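Local structure of amidohydrolase 3 domain-containing protein (Pyrococcus horikoshii, 3IGH) at residues L263-S277 with V311-A324. The protein is uncharacterised, but as a member of the amidohydrolase family it probably hydrolyses carbon-nitrogen bonds other than peptide bonds, with the help of metal. Residues are numbered along the deposited sequence; the frame is centred on the assembly and turned at random.
With SO4 (sulfate ion), chain B.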
loop_
_atom_site.group_PDB
_atom_site.type_symbol
_atom_site.label_atom_id
_atom_site.label_comp_id
_atom_site.label_asym_id
_atom_site.label_seq_id
_atom_site.Cartn_x
_atom_site.Cartn_y
_atom_site.Cartn_z
ATOM N N LEU A 263 -21.245 1.250 0.925
ATOM C CA LEU A 263 -22.457 2.018 0.608
ATOM C C LEU A 263 -23.688 1.469 1.334
ATOM O O LEU A 263 -23.702 0.313 1.767
ATOM C CB LEU A 263 -22.738 1.969 -0.903
ATOM C CG LEU A 263 -21.587 2.414 -1.816
ATOM C CD1 LEU A 263 -21.929 2.139 -3.261
ATOM C CD2 LEU A 263 -21.305 3.870 -1.580
ATOM N N PHE A 264 -24.734 2.290 1.395
ATOM C CA PHE A 264 -25.988 1.955 2.084
ATOM C C PHE A 264 -27.169 2.164 1.147
ATOM O O PHE A 264 -27.232 3.167 0.443
ATOM C CB PHE A 264 -26.180 2.869 3.297
ATOM C CG PHE A 264 -25.155 2.674 4.374
ATOM C CD1 PHE A 264 -25.402 1.796 5.431
ATOM C CD2 PHE A 264 -23.946 3.366 4.340
ATOM C CE1 PHE A 264 -24.456 1.608 6.437
ATOM C CE2 PHE A 264 -22.987 3.178 5.337
ATOM C CZ PHE A 264 -23.246 2.301 6.389
ATOM N N THR A 265 -28.091 1.214 1.127
ATOM C CA THR A 265 -29.388 1.433 0.490
ATOM C C THR A 265 -30.449 1.826 1.515
ATOM O O THR A 265 -31.242 2.720 1.250
ATOM C CB THR A 265 -29.896 0.208 -0.279
ATOM O OG1 THR A 265 -29.875 -0.942 0.578
ATOM C CG2 THR A 265 -29.041 -0.049 -1.508
ATOM N N ASP A 266 -30.466 1.154 2.673
ATOM C CA ASP A 266 -31.535 1.359 3.660
ATOM C C ASP A 266 -31.067 1.380 5.119
ATOM O O ASP A 266 -29.869 1.391 5.399
ATOM C CB ASP A 266 -32.685 0.352 3.454
ATOM C CG ASP A 266 -32.307 -1.087 3.801
ATOM O OD1 ASP A 266 -31.112 -1.419 3.931
ATOM O OD2 ASP A 266 -33.232 -1.922 3.897
ATOM N N GLY A 267 -32.023 1.414 6.045
ATOM C CA GLY A 267 -31.693 1.395 7.467
ATOM C C GLY A 267 -31.841 -0.006 8.021
ATOM O O GLY A 267 -31.429 -0.986 7.388
ATOM N N SER A 268 -32.483 -0.108 9.180
ATOM C CA SER A 268 -32.587 -1.386 9.883
ATOM C C SER A 268 -34.034 -1.754 10.202
ATOM O O SER A 268 -34.907 -0.888 10.252
ATOM C CB SER A 268 -31.762 -1.329 11.175
ATOM O OG SER A 268 -32.268 -0.333 12.058
ATOM N N LEU A 269 -34.275 -3.040 10.428
ATOM C CA LEU A 269 -35.614 -3.515 10.785
ATOM C C LEU A 269 -36.064 -3.042 12.154
ATOM O O LEU A 269 -37.244 -2.779 12.342
ATOM C CB LEU A 269 -35.719 -5.032 10.678
ATOM C CG LEU A 269 -35.699 -5.545 9.239
ATOM C CD1 LEU A 269 -35.324 -7.010 9.232
ATOM C CD2 LEU A 269 -37.029 -5.284 8.507
ATOM N N GLY A 270 -35.123 -2.921 13.090
ATOM C CA GLY A 270 -35.423 -2.447 14.447
ATOM C C GLY A 270 -36.067 -1.079 14.477
ATOM O O GLY A 270 -37.094 -0.882 15.126
ATOM N N ALA A 271 -35.473 -0.149 13.734
ATOM C CA ALA A 271 -35.952 1.221 13.664
ATOM C C ALA A 271 -37.040 1.402 12.602
ATOM O O ALA A 271 -37.576 2.506 12.448
ATOM C CB ALA A 271 -34.776 2.170 13.393
ATOM N N ARG A 272 -37.355 0.316 11.889
ATOM C CA ARG A 272 -38.297 0.308 10.750
ATOM C C ARG A 272 -37.847 1.226 9.602
ATOM O O ARG A 272 -38.665 1.842 8.919
ATOM C CB ARG A 272 -39.757 0.600 11.171
ATOM C CG ARG A 272 -40.283 -0.308 12.295
ATOM C CD ARG A 272 -41.788 -0.139 12.497
ATOM N NE ARG A 272 -42.304 -0.940 13.610
ATOM C CZ ARG A 272 -42.261 -0.571 14.888
ATOM N NH1 ARG A 272 -41.727 0.592 15.237
ATOM N NH2 ARG A 272 -42.749 -1.374 15.825
ATOM N N THR A 273 -36.535 1.289 9.394
ATOM C CA THR A 273 -35.956 2.102 8.331
ATOM C C THR A 273 -35.417 1.248 7.187
ATOM O O THR A 273 -35.014 1.779 6.144
ATOM C CB THR A 273 -34.878 3.061 8.878
ATOM O OG1 THR A 273 -33.967 2.333 9.713
ATOM C CG2 THR A 273 -35.528 4.169 9.703
ATOM N N ALA A 274 -35.442 -0.073 7.373
ATOM C CA ALA A 274 -35.135 -1.014 6.309
ATOM C C ALA A 274 -36.245 -0.956 5.272
ATOM O O ALA A 274 -37.428 -0.873 5.624
ATOM C CB ALA A 274 -34.973 -2.435 6.850
ATOM N N LEU A 275 -35.863 -0.992 3.999
ATOM C CA LEU A 275 -36.809 -0.733 2.908
ATOM C C LEU A 275 -37.484 -2.000 2.402
ATOM O O LEU A 275 -36.847 -2.861 1.796
ATOM C CB LEU A 275 -36.104 0.002 1.755
ATOM C CG LEU A 275 -36.985 0.488 0.597
ATOM C CD1 LEU A 275 -37.953 1.574 1.067
ATOM C CD2 LEU A 275 -36.095 1.010 -0.524
ATOM N N LEU A 276 -38.791 -2.083 2.632
ATOM C CA LEU A 276 -39.586 -3.263 2.303
ATOM C C LEU A 276 -40.455 -3.020 1.058
ATOM O O LEU A 276 -40.737 -1.870 0.730
ATOM C CB LEU A 276 -40.496 -3.614 3.495
ATOM C CG LEU A 276 -39.896 -3.736 4.904
ATOM C CD1 LEU A 276 -40.925 -4.240 5.911
ATOM C CD2 LEU A 276 -38.696 -4.654 4.887
ATOM N N SER A 277 -40.874 -4.091 0.383
ATOM C CA SER A 277 -41.769 -3.961 -0.771
ATOM C C SER A 277 -43.246 -3.784 -0.373
ATOM O O SER A 277 -44.069 -3.369 -1.193
ATOM C CB SER A 277 -41.595 -5.131 -1.745
ATOM O OG SER A 277 -41.687 -6.377 -1.081
ATOM N N VAL A 311 -16.864 -3.127 -3.861
ATOM C CA VAL A 311 -18.011 -2.317 -3.485
ATOM C C VAL A 311 -18.947 -3.181 -2.629
ATOM O O VAL A 311 -19.439 -4.226 -3.081
ATOM C CB VAL A 311 -18.756 -1.790 -4.745
ATOM C CG1 VAL A 311 -19.951 -0.924 -4.335
ATOM C CG2 VAL A 311 -17.781 -1.014 -5.666
ATOM N N ALA A 312 -19.172 -2.740 -1.397
ATOM C CA ALA A 312 -20.075 -3.416 -0.474
ATOM C C ALA A 312 -21.285 -2.547 -0.236
ATOM O O ALA A 312 -21.159 -1.367 0.083
ATOM C CB ALA A 312 -19.377 -3.725 0.865
ATOM N N ILE A 313 -22.465 -3.137 -0.402
ATOM C CA ILE A 313 -23.706 -2.409 -0.203
ATOM C C ILE A 313 -24.551 -3.045 0.909
ATOM O O ILE A 313 -24.944 -4.206 0.816
ATOM C CB ILE A 313 -24.546 -2.321 -1.509
ATOM C CG1 ILE A 313 -23.690 -1.769 -2.671
ATOM C CG2 ILE A 313 -25.763 -1.438 -1.271
ATOM C CD1 ILE A 313 -24.455 -1.538 -3.994
ATOM N N HIS A 314 -24.822 -2.263 1.943
ATOM C CA HIS A 314 -25.783 -2.615 2.996
ATOM C C HIS A 314 -27.184 -2.682 2.386
ATOM O O HIS A 314 -27.657 -1.701 1.800
ATOM C CB HIS A 314 -25.695 -1.527 4.075
ATOM C CG HIS A 314 -26.818 -1.516 5.076
ATOM N ND1 HIS A 314 -26.595 -1.641 6.431
ATOM C CD2 HIS A 314 -28.152 -1.312 4.935
ATOM C CE1 HIS A 314 -27.743 -1.548 7.077
ATOM N NE2 HIS A 314 -28.707 -1.361 6.192
ATOM N N ALA A 315 -27.839 -3.829 2.534
ATOM C CA ALA A 315 -29.258 -3.983 2.176
ATOM C C ALA A 315 -29.936 -4.933 3.159
ATOM O O ALA A 315 -29.668 -6.126 3.154
ATOM C CB ALA A 315 -29.408 -4.503 0.749
ATOM N N ILE A 316 -30.813 -4.394 3.999
ATOM C CA ILE A 316 -31.522 -5.205 4.990
ATOM C C ILE A 316 -32.911 -5.596 4.451
ATOM O O ILE A 316 -33.243 -6.778 4.378
ATOM C CB ILE A 316 -31.541 -4.487 6.375
ATOM C CG1 ILE A 316 -30.125 -4.511 6.961
ATOM C CG2 ILE A 316 -32.502 -5.169 7.358
ATOM C CD1 ILE A 316 -29.974 -3.902 8.351
ATOM N N GLY A 317 -33.699 -4.608 4.041
ATOM C CA GLY A 317 -35.042 -4.867 3.513
ATOM C C GLY A 317 -35.012 -5.519 2.145
ATOM O O GLY A 317 -33.997 -5.456 1.436
ATOM N N ASP A 318 -36.118 -6.155 1.765
ATOM C CA ASP A 318 -36.160 -6.867 0.490
ATOM C C ASP A 318 -36.190 -5.921 -0.715
ATOM O O ASP A 318 -35.646 -6.248 -1.770
ATOM C CB ASP A 318 -37.324 -7.864 0.437
ATOM C CG ASP A 318 -38.675 -7.187 0.369
ATOM O OD1 ASP A 318 -39.051 -6.453 1.313
ATOM O OD2 ASP A 318 -39.358 -7.387 -0.650
ATOM N N LYS A 319 -36.801 -4.749 -0.556
ATOM C CA LYS A 319 -36.774 -3.751 -1.636
ATOM C C LYS A 319 -35.387 -3.114 -1.757
ATOM O O LYS A 319 -34.931 -2.824 -2.857
ATOM C CB LYS A 319 -37.842 -2.673 -1.449
ATOM C CG LYS A 319 -38.011 -1.767 -2.663
ATOM C CD LYS A 319 -39.163 -0.787 -2.482
ATOM C CE LYS A 319 -39.650 -0.303 -3.843
ATOM N NZ LYS A 319 -40.879 0.533 -3.730
ATOM N N ALA A 320 -34.719 -2.915 -0.622
ATOM C CA ALA A 320 -33.345 -2.415 -0.611
ATOM C C ALA A 320 -32.424 -3.350 -1.372
ATOM O O ALA A 320 -31.508 -2.900 -2.062
ATOM C CB ALA A 320 -32.864 -2.285 0.791
ATOM N N LEU A 321 -32.672 -4.650 -1.231
ATOM C CA LEU A 321 -31.939 -5.661 -1.969
ATOM C C LEU A 321 -32.145 -5.537 -3.483
ATOM O O LEU A 321 -31.180 -5.690 -4.245
ATOM C CB LEU A 321 -32.302 -7.067 -1.482
ATOM C CG LEU A 321 -31.574 -8.224 -2.174
ATOM C CD1 LEU A 321 -30.054 -8.106 -2.024
ATOM C CD2 LEU A 321 -32.055 -9.542 -1.622
ATOM N N ASP A 322 -33.384 -5.259 -3.908
ATOM C CA ASP A 322 -33.673 -4.975 -5.327
ATOM C C ASP A 322 -32.800 -3.827 -5.826
ATOM O O ASP A 322 -32.202 -3.925 -6.895
ATOM C CB ASP A 322 -35.150 -4.609 -5.554
ATOM C CG ASP A 322 -36.094 -5.794 -5.426
ATOM O OD1 ASP A 322 -35.728 -6.916 -5.823
ATOM O OD2 ASP A 322 -37.233 -5.589 -4.945
ATOM N N VAL A 323 -32.737 -2.755 -5.036
ATOM C CA VAL A 323 -31.944 -1.571 -5.340
ATOM C C VAL A 323 -30.456 -1.928 -5.444
ATOM O O VAL A 323 -29.798 -1.550 -6.412
ATOM C CB VAL A 323 -32.175 -0.449 -4.291
ATOM C CG1 VAL A 323 -31.229 0.737 -4.507
ATOM C CG2 VAL A 323 -33.629 0.015 -4.313
ATOM N N ALA A 324 -29.943 -2.674 -4.464
ATOM C CA ALA A 324 -28.541 -3.116 -4.482
ATOM C C ALA A 324 -28.248 -3.978 -5.694
ATOM O O ALA A 324 -27.217 -3.794 -6.360
ATOM C CB ALA A 324 -28.172 -3.873 -3.190
HETATM S S SO4 B . -23.855 -1.687 8.820
HETATM O O1 SO4 B . -22.442 -1.552 9.110
HETATM O O2 SO4 B . -24.441 -2.636 9.755
HETATM O O3 SO4 B . -24.507 -0.399 9.013
HETATM O O4 SO4 B . -24.024 -2.185 7.450
HETATM O O HOH W 1 -42.259 -0.297 -0.767
#
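Leu263 and Phe264 pair in parallel with Ile313 and His314, Leu263 N reaching Ala312 O at 2.8 Å, as neighbouring strands of the TIM-type barrel expected of an amidohydrolase. Beyond the strand, Thr265 doubles its hold on His314 O: its backbone N and its OG1 both donate, OG1 at 2.6 Å on a lone pair. Methyl CG2 of Thr265 turns instead to Ile313 CG2 and Val323 CG1. The Asp266 carboxylate ties the loop to the start of helix 318-331: OD1 takes Ile316 N on its syn lone pair, while OD2 takes Gly317 N at 2.7 Å on the syn side and Leu275 N on the anti side. An asparagine here would probably leave one or two of these three backbone N-H groups facing an NH2 instead of an acceptor, loosening the loop from the helix start. Leu275 O accepts Ala320 N in the helix's first turn, and Asp318 OD1 accepts Ser277 N while OD2 pairs with Arg344. With CG anti to the backbone N (chi1 166°), the His314 ring lies with one face toward Phe264 CD1, the two ring planes 43° apart. Its two nitrogens are both engaged: NE2 donates to Gly267 O, and ND1 to sulfate O4 at 2.8 Å, nearly straight at 172°.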